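Local coordinates for Lmo0135 protein (Listeria monocytogenes EGD-e, PDB 5ISU) that serves as the substrate-binding protein of an ABC transporter and probably takes part in peptide uptake, at residues Y199-P204 with L495-L500; K482-T485 with M491-D494; V48-F53 with P60-S65; G18-G23 with S476-Q481; D87-T92 with P155-E160. All coordinates share one frame; numbering follows the deposited sequence.

Overall arrangement
Contacts 1, 3 and 4 are buried, contact 2 partly so, and contact 5 lies at the surface. Contacts 1, 2 and 4 gather round the C-terminal segment. Contacts 1 and 4 meet at the small sheet of strands 478-479 and 499-500. Contact 2 touches both of them, and its residue D494 holds Y199 of contact 1. Contact 3 touches contact 1 through F200. Contact 5 touches contact 3 by packing of L91 on L62. The chemistry follows place. Contact 1 joins a salt bridge and a bridging water to buried packing. Contacts 2 and 3 rest on backbone bonds, contact 4 on one tyrosine, and contact 5 on a histidine-carboxylate pair with lysine methylenes over the ring.

Contact 1 (Y199-P204 with L495-L500); sequences YFDGKP and LSKLYL
The ammonium of K497 is gripped by three groups. K497 NZ forms a salt bridge to D201 OD2 at 3.1 Å. It also makes a weak hydrogen bond to D201 O at 3.3 Å. Its third partner is a water, whose oxygen lies 2.7 Å from K497 NZ. The acceptor residue sits in a type I beta turn that runs from Y199 to G202, in the loop between strands 190-195 and 208-213. The lysine belongs to a short 3-10 segment, 495-497. The two side chains cross at about a right angle. NZ meets OD2 from above the carboxylate, 52° out of its plane, so the bridge does not follow the plane of the acid group. The lysine starts away from the turn, but a bend at chi2 (-50°) brings its end back to D201.

The same water ties the segments together a second time. It donates to G202 O and to S496 OG, and so links the end of the turn to the serine. S496 OG also approaches the Y199 ring obliquely, 3.5 Å from CE2. The stronger polar partners of both residues lie elsewhere: D494 OD1 bonds S496 OG and D494 OD2 bonds Y199 OH, so one carboxylate holds both hydroxyls.

Beyond the polar part the contact is buried packing. P204 and S496 are the residues whose backbones come nearest, and Y180 of strand 180-186 also touches the proline. At this end P204 CB rests 3.7 Å from S496 CB.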
# COMPACT_ATOMS: atom_id res chain seq x y z
N TYR A 199 13.57 19.16 13.97
CA TYR A 199 12.73 17.97 13.77
C TYR A 199 12.40 17.38 15.14
O TYR A 199 13.29 17.19 15.96
CB TYR A 199 13.46 16.96 12.89
CG TYR A 199 12.72 15.67 12.70
CD1 TYR A 199 11.46 15.65 12.11
CD2 TYR A 199 13.30 14.45 13.07
CE1 TYR A 199 10.79 14.46 11.92
CE2 TYR A 199 12.64 13.26 12.85
CZ TYR A 199 11.37 13.27 12.28
OH TYR A 199 10.69 12.08 12.08
N PHE A 200 11.13 17.08 15.37
CA PHE A 200 10.71 16.64 16.72
C PHE A 200 11.44 15.43 17.29
O PHE A 200 11.61 15.34 18.49
CB PHE A 200 9.20 16.36 16.76
CG PHE A 200 8.82 15.03 16.18
CD1 PHE A 200 8.55 14.90 14.83
CD2 PHE A 200 8.77 13.90 16.99
CE1 PHE A 200 8.24 13.66 14.30
CE2 PHE A 200 8.45 12.66 16.47
CZ PHE A 200 8.19 12.54 15.12
N ASP A 201 11.87 14.49 16.46
CA ASP A 201 12.45 13.28 17.01
C ASP A 201 13.97 13.34 17.18
O ASP A 201 14.58 12.32 17.55
CB ASP A 201 12.05 12.05 16.18
CG ASP A 201 11.98 10.77 17.01
OD1 ASP A 201 11.48 10.85 18.15
OD2 ASP A 201 12.38 9.70 16.51
N GLY A 202 14.56 14.51 16.92
CA GLY A 202 15.99 14.71 17.07
C GLY A 202 16.59 15.19 15.78
O GLY A 202 16.16 14.82 14.69
N LYS A 203 17.63 16.00 15.91
CA LYS A 203 18.33 16.58 14.77
C LYS A 203 18.85 15.49 13.82
O LYS A 203 19.59 14.62 14.24
CB LYS A 203 19.51 17.45 15.30
CG LYS A 203 20.32 18.16 14.22
CD LYS A 203 21.56 18.79 14.82
CE LYS A 203 22.49 19.32 13.74
NZ LYS A 203 23.79 19.78 14.31
N PRO A 204 18.47 15.54 12.53
CA PRO A 204 18.97 14.51 11.59
C PRO A 204 20.51 14.46 11.47
O PRO A 204 21.17 15.50 11.56
CB PRO A 204 18.36 14.91 10.26
CG PRO A 204 17.15 15.69 10.64
CD PRO A 204 17.54 16.45 11.86
N LEU A 495 14.33 8.77 7.66
CA LEU A 495 15.68 8.90 7.15
C LEU A 495 16.65 9.67 8.06
O LEU A 495 17.85 9.63 7.82
CB LEU A 495 15.64 9.61 5.78
CG LEU A 495 14.97 8.87 4.61
CD1 LEU A 495 14.73 9.79 3.43
CD2 LEU A 495 15.84 7.71 4.18
N SER A 496 16.12 10.37 9.08
CA SER A 496 16.95 11.13 10.01
C SER A 496 17.81 10.23 10.90
O SER A 496 18.76 10.72 11.52
CB SER A 496 16.10 12.04 10.91
OG SER A 496 15.29 11.28 11.79
N LYS A 497 17.45 8.94 10.96
CA LYS A 497 18.23 7.94 11.71
C LYS A 497 19.44 7.37 10.94
O LYS A 497 20.33 6.75 11.55
CB LYS A 497 17.34 6.79 12.17
CG LYS A 497 16.10 7.23 12.97
CD LYS A 497 16.41 8.20 14.10
CE LYS A 497 15.13 8.65 14.78
NZ LYS A 497 15.42 9.73 15.76
N LEU A 498 19.49 7.57 9.62
CA LEU A 498 20.64 7.06 8.84
C LEU A 498 21.85 7.94 9.09
O LEU A 498 21.71 9.12 9.40
CB LEU A 498 20.34 7.00 7.34
CG LEU A 498 19.21 6.06 6.89
CD1 LEU A 498 19.03 6.16 5.39
CD2 LEU A 498 19.49 4.63 7.30
N TYR A 499 23.05 7.38 8.99
CA TYR A 499 24.26 8.16 9.22
C TYR A 499 25.39 7.66 8.36
O TYR A 499 25.45 6.48 8.05
CB TYR A 499 24.65 8.17 10.71
CG TYR A 499 24.86 6.80 11.34
CD1 TYR A 499 26.09 6.14 11.23
CD2 TYR A 499 23.85 6.17 12.06
CE1 TYR A 499 26.29 4.89 11.79
CE2 TYR A 499 24.04 4.92 12.64
CZ TYR A 499 25.27 4.29 12.50
OH TYR A 499 25.47 3.06 13.06
N LEU A 500 26.29 8.57 7.98
CA LEU A 500 27.43 8.21 7.13
C LEU A 500 28.67 7.99 7.96
O LEU A 500 29.06 8.86 8.73
CB LEU A 500 27.70 9.33 6.12
CG LEU A 500 28.86 9.14 5.15
CD1 LEU A 500 28.66 7.92 4.27
CD2 LEU A 500 29.03 10.38 4.30
O HOH W 1 15.78 12.04 14.32

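Contact 2 (K482-T485 with M491-D494); sequences KAAT and MFRD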
# COMPACT_ATOMS: atom_id res chain seq x y z
N LYS A 482 18.32 -0.09 10.93
CA LYS A 482 17.40 -0.71 11.90
C LYS A 482 16.47 0.39 12.47
O LYS A 482 15.26 0.29 12.42
CB LYS A 482 18.21 -1.38 13.03
CG LYS A 482 17.66 -2.72 13.51
CD LYS A 482 18.67 -3.41 14.45
CE LYS A 482 18.61 -4.93 14.36
NZ LYS A 482 17.27 -5.53 14.64
N ALA A 483 17.10 1.46 12.93
CA ALA A 483 16.43 2.60 13.52
C ALA A 483 15.60 3.38 12.50
O ALA A 483 14.54 3.90 12.85
CB ALA A 483 17.45 3.51 14.20
N ALA A 484 16.05 3.45 11.25
CA ALA A 484 15.29 4.17 10.23
C ALA A 484 14.01 3.42 9.82
O ALA A 484 13.08 4.01 9.26
CB ALA A 484 16.16 4.47 9.03
N THR A 485 13.99 2.11 10.11
CA THR A 485 12.87 1.19 9.87
C THR A 485 12.47 1.02 8.41
O THR A 485 11.74 1.86 7.86
CB THR A 485 11.57 1.58 10.64
OG1 THR A 485 11.87 2.10 11.94
CG2 THR A 485 10.62 0.37 10.76
N MET A 491 10.36 3.06 1.45
CA MET A 491 11.70 2.53 1.77
C MET A 491 11.93 2.59 3.25
O MET A 491 12.04 1.56 3.88
CB MET A 491 12.85 3.20 1.02
CG MET A 491 12.73 3.14 -0.49
SD MET A 491 14.14 3.97 -1.24
CE MET A 491 13.64 3.99 -2.95
N PHE A 492 12.02 3.79 3.82
CA PHE A 492 12.23 3.93 5.25
C PHE A 492 11.17 4.81 5.87
O PHE A 492 10.54 5.64 5.19
CB PHE A 492 13.60 4.52 5.56
CG PHE A 492 14.75 3.58 5.33
CD1 PHE A 492 15.02 2.56 6.23
CD2 PHE A 492 15.59 3.75 4.25
CE1 PHE A 492 16.09 1.71 6.05
CE2 PHE A 492 16.67 2.91 4.07
CZ PHE A 492 16.91 1.87 4.96
N ARG A 493 11.01 4.63 7.18
CA ARG A 493 10.05 5.36 7.98
C ARG A 493 10.60 6.73 8.28
O ARG A 493 9.89 7.74 8.14
CB ARG A 493 9.80 4.62 9.29
CG ARG A 493 8.75 5.22 10.24
CD ARG A 493 8.71 4.46 11.57
NE ARG A 493 10.05 4.41 12.17
CZ ARG A 493 10.63 5.38 12.87
NH1 ARG A 493 9.98 6.50 13.14
NH2 ARG A 493 11.87 5.24 13.29
N ASP A 494 11.88 6.76 8.65
CA ASP A 494 12.52 7.98 9.05
C ASP A 494 14.02 7.99 8.69
O ASP A 494 14.85 7.37 9.35
CB ASP A 494 12.33 8.16 10.57
CG ASP A 494 12.74 9.55 11.07
OD1 ASP A 494 13.38 10.32 10.32
OD2 ASP A 494 12.42 9.87 12.24
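R493 lays the edge of its guanidinium along T485 and the end of helix 481-484. R493 NE donates to T485 OG1 at 2.9 Å. The bond is nearly straight, with 170° at the hydrogen, and the hydroxyl lies in the guanidinium plane. R493 NH2 reaches one residue further back, to A483 O at 3.0 Å, but this bond is weak and bent. The first two side-chain torsions are extended, and the bend at chi3 (54°) turns the edge of the group toward T485 OG1. W54 also makes a cation-pi contact with R493.

The backbone does the rest. A484 O takes two bonds. R493 N donates from 3.0 Å, tilted a little from the carbonyl plane. D494 N donates in the plane, on a lone pair, from 3.1 Å. R493 N also reaches T485 O at 2.9 Å, so this one amide is shared between two carbonyls. The main chain of the return limb thus supplies donors to the last carbonyl of the helix and to that of the residue after it.

F492 gives the apolar side. Its CD1 lies 3.6 Å from A484 CB, with the methyl set obliquely to the ring. The T485 carbonyl carbon stands at the ring edge. F492 and M491 both pack on L472 of strand 462-475.

T485 is the first residue past the helix and has a positive phi (62°), which turns the chain out of the helix. The result is a helix C-terminus that runs straight into a small antiparallel hairpin, strands 486-487 and 491-492, whose far limb returns to cover the helix end.

Contact 3 (V48-F53 with P60-S65); sequences VYAPLF and PALAKS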
# COMPACT_ATOMS: atom_id res chain seq x y z
N VAL A 48 9.54 14.81 4.00
CA VAL A 48 9.19 16.21 4.19
C VAL A 48 8.12 16.45 5.25
O VAL A 48 8.17 17.48 5.93
CB VAL A 48 8.77 16.84 2.84
CG1 VAL A 48 8.35 18.29 2.99
CG2 VAL A 48 9.94 16.70 1.85
N TYR A 49 7.18 15.52 5.38
CA TYR A 49 6.09 15.64 6.35
C TYR A 49 6.08 14.53 7.40
O TYR A 49 6.27 13.37 7.08
CB TYR A 49 4.75 15.57 5.63
CG TYR A 49 4.45 16.73 4.70
CD1 TYR A 49 4.92 16.73 3.39
CD2 TYR A 49 3.64 17.79 5.11
CE1 TYR A 49 4.61 17.77 2.52
CE2 TYR A 49 3.34 18.83 4.26
CZ TYR A 49 3.82 18.81 2.98
OH TYR A 49 3.51 19.84 2.16
N ALA A 50 5.80 14.90 8.64
CA ALA A 50 5.67 13.97 9.73
C ALA A 50 4.16 13.67 9.98
O ALA A 50 3.31 14.55 9.78
CB ALA A 50 6.30 14.55 10.98
N PRO A 51 3.82 12.42 10.38
CA PRO A 51 2.43 12.07 10.70
C PRO A 51 2.12 12.26 12.21
O PRO A 51 3.02 12.54 13.00
CB PRO A 51 2.39 10.60 10.35
CG PRO A 51 3.75 10.11 10.78
CD PRO A 51 4.70 11.23 10.44
N LEU A 52 0.86 12.09 12.61
CA LEU A 52 0.53 12.17 14.04
C LEU A 52 1.14 10.96 14.73
O LEU A 52 1.72 11.07 15.81
CB LEU A 52 -0.97 12.21 14.27
CG LEU A 52 -1.70 13.42 13.69
CD1 LEU A 52 -3.21 13.24 13.81
CD2 LEU A 52 -1.25 14.70 14.37
N PHE A 53 0.99 9.80 14.09
CA PHE A 53 1.52 8.53 14.59
C PHE A 53 2.16 7.80 13.42
O PHE A 53 1.76 8.01 12.27
CB PHE A 53 0.40 7.66 15.14
CG PHE A 53 -0.32 8.28 16.31
CD1 PHE A 53 -1.38 9.14 16.10
CD2 PHE A 53 0.07 7.99 17.61
CE1 PHE A 53 -2.05 9.71 17.17
CE2 PHE A 53 -0.58 8.55 18.68
CZ PHE A 53 -1.65 9.41 18.47
N PRO A 60 3.73 7.02 18.76
CA PRO A 60 3.62 8.47 18.73
C PRO A 60 4.67 9.13 17.86
O PRO A 60 5.83 8.77 17.96
CB PRO A 60 3.86 8.86 20.19
CG PRO A 60 3.38 7.70 20.98
CD PRO A 60 3.62 6.48 20.13
N ALA A 61 4.25 10.07 17.02
CA ALA A 61 5.16 10.84 16.17
C ALA A 61 4.96 12.31 16.58
O ALA A 61 5.42 12.71 17.65
CB ALA A 61 4.86 10.59 14.70
N LEU A 62 4.24 13.11 15.78
CA LEU A 62 3.95 14.48 16.21
C LEU A 62 3.05 14.43 17.46
O LEU A 62 3.12 15.32 18.31
CB LEU A 62 3.24 15.27 15.12
CG LEU A 62 4.01 15.58 13.83
CD1 LEU A 62 3.05 16.13 12.77
CD2 LEU A 62 5.15 16.54 14.12
N ALA A 63 2.22 13.39 17.54
CA ALA A 63 1.29 13.21 18.66
C ALA A 63 1.98 12.51 19.81
O ALA A 63 2.90 11.71 19.62
CB ALA A 63 0.07 12.41 18.23
N LYS A 64 1.51 12.82 21.01
CA LYS A 64 2.01 12.24 22.23
C LYS A 64 1.12 11.03 22.58
O LYS A 64 1.62 10.00 23.05
CB LYS A 64 1.97 13.31 23.31
CG LYS A 64 2.65 12.99 24.62
CD LYS A 64 2.34 14.08 25.64
CE LYS A 64 2.77 13.71 27.05
NZ LYS A 64 2.11 14.59 28.05
N SER A 65 -0.19 11.15 22.32
CA SER A 65 -1.15 10.07 22.61
C SER A 65 -2.53 10.24 21.96
O SER A 65 -2.92 11.33 21.53
CB SER A 65 -1.37 9.97 24.12
OG SER A 65 -1.88 11.19 24.62
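L52 O is the polar centre of the tight part of this contact. It accepts A63 N at 2.9 Å, in the carbonyl plane and on a lone pair. It also accepts A61 N at 3.0 Å, but from a donor tilted 29° from that plane. L62 N, which lies between these two amides in the chain, goes to P51 O instead, at 3.1 Å and with a good angle. Three amides in a row are therefore held by two neighbouring carbonyls.

Small side chains let the backbones come close. A61 CB sits 3.2 Å from P51 O, and A50 CB packs 3.8 Å from L62 CG. The L62 branch CD1 reaches over the A50 carbonyl. A63 lies over one face of the F53 ring in a CH-pi contact, with CB 3.8 Å from the ring centroid. F53 holds CG anti to its carbonyl carbon (chi1 -62°), which brings the ring back over A63 although the side chain sets out away from the other segment. The S65 carbonyl carbon stands at the edge of the ring, while K149 makes a cation-pi contact with it.

The packing thins toward P60, which is exposed. F53 and P60 form a single beta bridge, and F53 CD2 lies 3.8 Å from P60 CA, set obliquely to the ring. S65 is partly exposed and touches the ring by its backbone.

The 48-53 segment follows helix 39-48. The 60-65 segment runs into edge strand 63-68 of the five-stranded antiparallel sheet, where K64 and S65 form a classic bulge opposite K78 of strand 74-79.

Contact 4 (G18-G23 with S476-Q481); sequences GSLIIG and SRYGGQ
Y478 and L20 cross with the leucine over one face of the tyrosine ring. The touching branch is L20 CD1. It lies 3.8 Å from the ring centroid and 21° off the ring normal, so it makes a CH-pi contact, a little offset toward the rim. The nearest ring atom is Y478 CE2, at 3.6 Å from CD1. L20 starts out alongside the other segment, but CG anti to the backbone N (chi1 179°) carries the methyl across to the ring.

The edge of the same ring does a different job. Y478 OH donates to S19 O at 2.5 Å, a short bond at this resolution. The hydroxyl approaches in the carbonyl plane, and the carbonyl oxygen in turn lies near the ring plane. Face and edge of one tyrosine are thus used by two neighbouring residues: L20 gives its side chain and S19 its backbone. The ring is held at its hydroxyl and covered on one face by L20 CD1. With the nearest CA atoms, those of L20 and Y478, 8.9 Å apart, the two backbones are too distant for strand pairing, and the tyrosine bridges the gap.

N230 also lies beside Y478 and L20, and it bonds the backbone of I21. L498 packs on L20 as well.

Strand 19-24 is an outermost strand of a four-stranded mixed sheet, parallel to strand 208-213. Strand 478-479 pairs antiparallel with the C-terminal strand 499-500 and leads into helix 481-484. The contact therefore ties the start of the modelled chain to a strand near its end.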
# COMPACT_ATOMS: atom_id res chain seq x y z
N GLY A 18 27.00 14.97 5.84
CA GLY A 18 27.13 14.08 4.73
C GLY A 18 25.85 14.12 3.94
O GLY A 18 24.82 14.62 4.40
N SER A 19 25.92 13.56 2.74
CA SER A 19 24.82 13.55 1.82
C SER A 19 24.37 12.12 1.57
O SER A 19 25.15 11.19 1.73
CB SER A 19 25.27 14.16 0.49
OG SER A 19 25.84 15.44 0.65
N LEU A 20 23.11 11.97 1.18
CA LEU A 20 22.54 10.68 0.81
C LEU A 20 21.77 10.91 -0.48
O LEU A 20 20.98 11.84 -0.58
CB LEU A 20 21.57 10.14 1.86
CG LEU A 20 20.90 8.80 1.53
CD1 LEU A 20 21.91 7.67 1.54
CD2 LEU A 20 19.80 8.49 2.53
N ILE A 21 22.03 10.05 -1.47
CA ILE A 21 21.38 10.11 -2.77
C ILE A 21 20.49 8.88 -2.85
O ILE A 21 20.99 7.76 -2.71
CB ILE A 21 22.41 10.02 -3.90
CG1 ILE A 21 23.49 11.08 -3.74
CG2 ILE A 21 21.72 10.19 -5.24
CD1 ILE A 21 22.99 12.48 -3.99
N ILE A 22 19.20 9.09 -3.08
CA ILE A 22 18.24 7.99 -3.16
C ILE A 22 17.67 7.87 -4.56
O ILE A 22 17.21 8.86 -5.13
CB ILE A 22 17.08 8.20 -2.17
CG1 ILE A 22 17.62 8.57 -0.79
CG2 ILE A 22 16.17 6.96 -2.13
CD1 ILE A 22 16.53 8.75 0.25
N GLY A 23 17.69 6.67 -5.11
CA GLY A 23 17.22 6.45 -6.48
C GLY A 23 15.74 6.16 -6.51
O GLY A 23 15.27 5.32 -5.74
N SER A 476 27.13 0.44 1.88
CA SER A 476 27.68 -0.08 3.14
C SER A 476 28.31 0.94 4.06
O SER A 476 28.47 0.66 5.23
CB SER A 476 28.65 -1.25 2.90
OG SER A 476 27.92 -2.41 2.56
N ARG A 477 28.66 2.11 3.55
CA ARG A 477 29.20 3.18 4.38
C ARG A 477 28.11 3.82 5.29
O ARG A 477 28.45 4.60 6.19
CB ARG A 477 29.82 4.28 3.52
CG ARG A 477 30.90 3.82 2.54
CD ARG A 477 31.43 4.99 1.73
NE ARG A 477 30.34 5.74 1.10
CZ ARG A 477 30.48 6.90 0.46
NH1 ARG A 477 31.68 7.47 0.32
NH2 ARG A 477 29.40 7.50 -0.04
N TYR A 478 26.83 3.50 5.07
CA TYR A 478 25.74 4.10 5.85
C TYR A 478 25.20 3.16 6.93
O TYR A 478 24.89 2.00 6.66
CB TYR A 478 24.58 4.54 4.93
CG TYR A 478 24.93 5.68 4.00
CD1 TYR A 478 25.60 5.44 2.81
CD2 TYR A 478 24.58 7.00 4.31
CE1 TYR A 478 25.93 6.48 1.96
CE2 TYR A 478 24.89 8.04 3.46
CZ TYR A 478 25.57 7.78 2.27
OH TYR A 478 25.92 8.80 1.41
N GLY A 479 25.08 3.66 8.15
CA GLY A 479 24.53 2.87 9.24
C GLY A 479 23.16 3.39 9.63
O GLY A 479 22.65 4.36 9.03
N GLY A 480 22.56 2.72 10.61
CA GLY A 480 21.26 3.10 11.18
C GLY A 480 20.01 2.62 10.48
O GLY A 480 18.93 3.14 10.74
N GLN A 481 20.13 1.62 9.62
CA GLN A 481 18.98 1.09 8.89
C GLN A 481 17.90 0.50 9.82
O GLN A 481 16.70 0.61 9.53
CB GLN A 481 19.41 0.06 7.84
CG GLN A 481 19.98 -1.24 8.40
CD GLN A 481 20.68 -2.10 7.35
OE1 GLN A 481 21.56 -1.63 6.61
NE2 GLN A 481 20.33 -3.39 7.31

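Contact 5 (D87-T92 with P155-E160); sequences DGKPLT and PKHIFE. With EDO (1,2-ethanediol), chain B.
Polar bonding begins with H157 NE2, which donates to D87 OD2 at 2.6 Å. The N-H points nearly straight at the oxygen, at 170°. The oxygen is met on its syn side, close to the carboxylate plane, and it lies in the ring plane of H157. Carboxylate and ring are turned 48° against each other. Such a short pairing would be consistent with a polarised, perhaps charged, imidazole. The acid's other oxygen turns back on its own loop: D87 OD1 takes a weak bond from K89 N at 3.4 Å. This weak bond has the form of an Asx turn and may help orient the carboxylate.

Packing over the ring comes from two sides. K89 CG stands over the centre of one face of H157, 3.7 Å from the centroid and 9° off the ring normal, a CH-pi contact. The K89 chain bends three times, at chi2, chi3 and chi4, so that NZ comes back to H157 CB at 3.6 Å. The positive amine near the ring might oppose a charge on the histidine. I158 CG1 covers the opposite face within the helix, and I158 CD1 reaches D87 OD2 at 3.7 Å. The W85 ring also meets that of H157.

Away from D87, K156 NZ makes a salt bridge to E160 OE2, of the residue just after the helix, at 3.0 Å. It also bonds a 1,2-ethanediol, probably from the crystallisation liquor.

This is a His-carboxylate hydrogen bond at the surface. It pins the short helix 156-159 to the loop between strand 74-79 and helix 93-104 of this PBP-clan solute-binding protein.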
# COMPACT_ATOMS: atom_id res chain seq x y z
N ASP A 87 9.30 26.63 8.28
CA ASP A 87 9.47 28.08 8.23
C ASP A 87 9.42 28.74 9.62
O ASP A 87 9.38 29.97 9.71
CB ASP A 87 8.43 28.70 7.27
CG ASP A 87 7.00 28.32 7.63
OD1 ASP A 87 6.79 27.76 8.73
OD2 ASP A 87 6.09 28.57 6.80
N GLY A 88 9.39 27.93 10.69
CA GLY A 88 9.43 28.45 12.05
C GLY A 88 8.10 28.68 12.76
O GLY A 88 8.09 28.91 13.97
N LYS A 89 6.99 28.66 12.02
CA LYS A 89 5.66 28.82 12.61
C LYS A 89 5.33 27.61 13.47
O LYS A 89 5.78 26.50 13.17
CB LYS A 89 4.57 28.97 11.55
CG LYS A 89 4.56 30.30 10.80
CD LYS A 89 4.28 31.53 11.68
CE LYS A 89 2.95 31.47 12.46
NZ LYS A 89 1.70 31.39 11.65
N PRO A 90 4.60 27.81 14.57
CA PRO A 90 4.21 26.69 15.43
C PRO A 90 3.30 25.69 14.74
O PRO A 90 2.53 26.06 13.85
CB PRO A 90 3.43 27.37 16.56
CG PRO A 90 3.99 28.73 16.65
CD PRO A 90 4.39 29.11 15.25
N LEU A 91 3.41 24.42 15.14
CA LEU A 91 2.52 23.37 14.64
C LEU A 91 1.63 23.03 15.84
O LEU A 91 2.15 22.58 16.88
CB LEU A 91 3.31 22.17 14.13
CG LEU A 91 2.53 21.03 13.42
CD1 LEU A 91 3.49 20.19 12.60
CD2 LEU A 91 1.73 20.16 14.38
N THR A 92 0.32 23.30 15.72
CA THR A 92 -0.64 23.10 16.80
C THR A 92 -1.89 22.37 16.32
O THR A 92 -2.00 21.97 15.17
CB THR A 92 -1.13 24.47 17.33
OG1 THR A 92 -2.01 25.08 16.37
CG2 THR A 92 0.06 25.41 17.65
N PRO A 155 0.02 22.75 6.79
CA PRO A 155 0.00 24.01 7.55
C PRO A 155 -1.13 24.97 7.19
O PRO A 155 -1.34 25.29 6.02
CB PRO A 155 1.37 24.61 7.25
CG PRO A 155 1.81 23.99 5.98
CD PRO A 155 1.15 22.67 5.85
N LYS A 156 -1.85 25.43 8.21
CA LYS A 156 -2.95 26.36 8.06
C LYS A 156 -2.44 27.72 7.53
O LYS A 156 -2.98 28.25 6.55
CB LYS A 156 -3.68 26.50 9.40
CG LYS A 156 -4.87 27.47 9.46
CD LYS A 156 -5.49 27.43 10.85
CE LYS A 156 -6.58 28.48 11.07
NZ LYS A 156 -7.77 28.28 10.20
N HIS A 157 -1.36 28.24 8.12
CA HIS A 157 -0.83 29.53 7.69
C HIS A 157 -0.45 29.59 6.19
O HIS A 157 -0.37 30.66 5.61
CB HIS A 157 0.34 29.98 8.58
CG HIS A 157 1.62 29.24 8.33
ND1 HIS A 157 1.89 28.00 8.88
CD2 HIS A 157 2.71 29.57 7.59
CE1 HIS A 157 3.08 27.60 8.47
NE2 HIS A 157 3.60 28.54 7.70
N ILE A 158 -0.23 28.43 5.59
CA ILE A 158 0.13 28.33 4.17
C ILE A 158 -1.11 28.14 3.27
O ILE A 158 -1.23 28.81 2.26
CB ILE A 158 1.07 27.12 3.91
CG1 ILE A 158 2.39 27.25 4.70
CG2 ILE A 158 1.38 26.95 2.43
CD1 ILE A 158 3.23 28.47 4.38
N PHE A 159 -1.99 27.22 3.63
CA PHE A 159 -3.16 26.91 2.77
C PHE A 159 -4.53 27.53 3.12
O PHE A 159 -5.48 27.37 2.36
CB PHE A 159 -3.30 25.40 2.62
CG PHE A 159 -2.14 24.77 1.93
CD1 PHE A 159 -2.03 24.81 0.56
CD2 PHE A 159 -1.15 24.12 2.66
CE1 PHE A 159 -0.96 24.22 -0.09
CE2 PHE A 159 -0.08 23.53 2.03
CZ PHE A 159 0.03 23.57 0.65
N GLU A 160 -4.63 28.25 4.23
CA GLU A 160 -5.86 28.93 4.60
C GLU A 160 -6.23 29.95 3.50
O GLU A 160 -5.41 30.78 3.11
CB GLU A 160 -5.66 29.64 5.93
CG GLU A 160 -6.88 30.34 6.51
CD GLU A 160 -6.55 31.02 7.83
OE1 GLU A 160 -5.49 31.67 7.92
OE2 GLU A 160 -7.37 30.91 8.77
C1 EDO B . -10.76 26.15 8.66
O1 EDO B . -11.02 25.32 7.52
C2 EDO B . -10.65 25.27 9.90
O2 EDO B . -9.57 25.73 10.72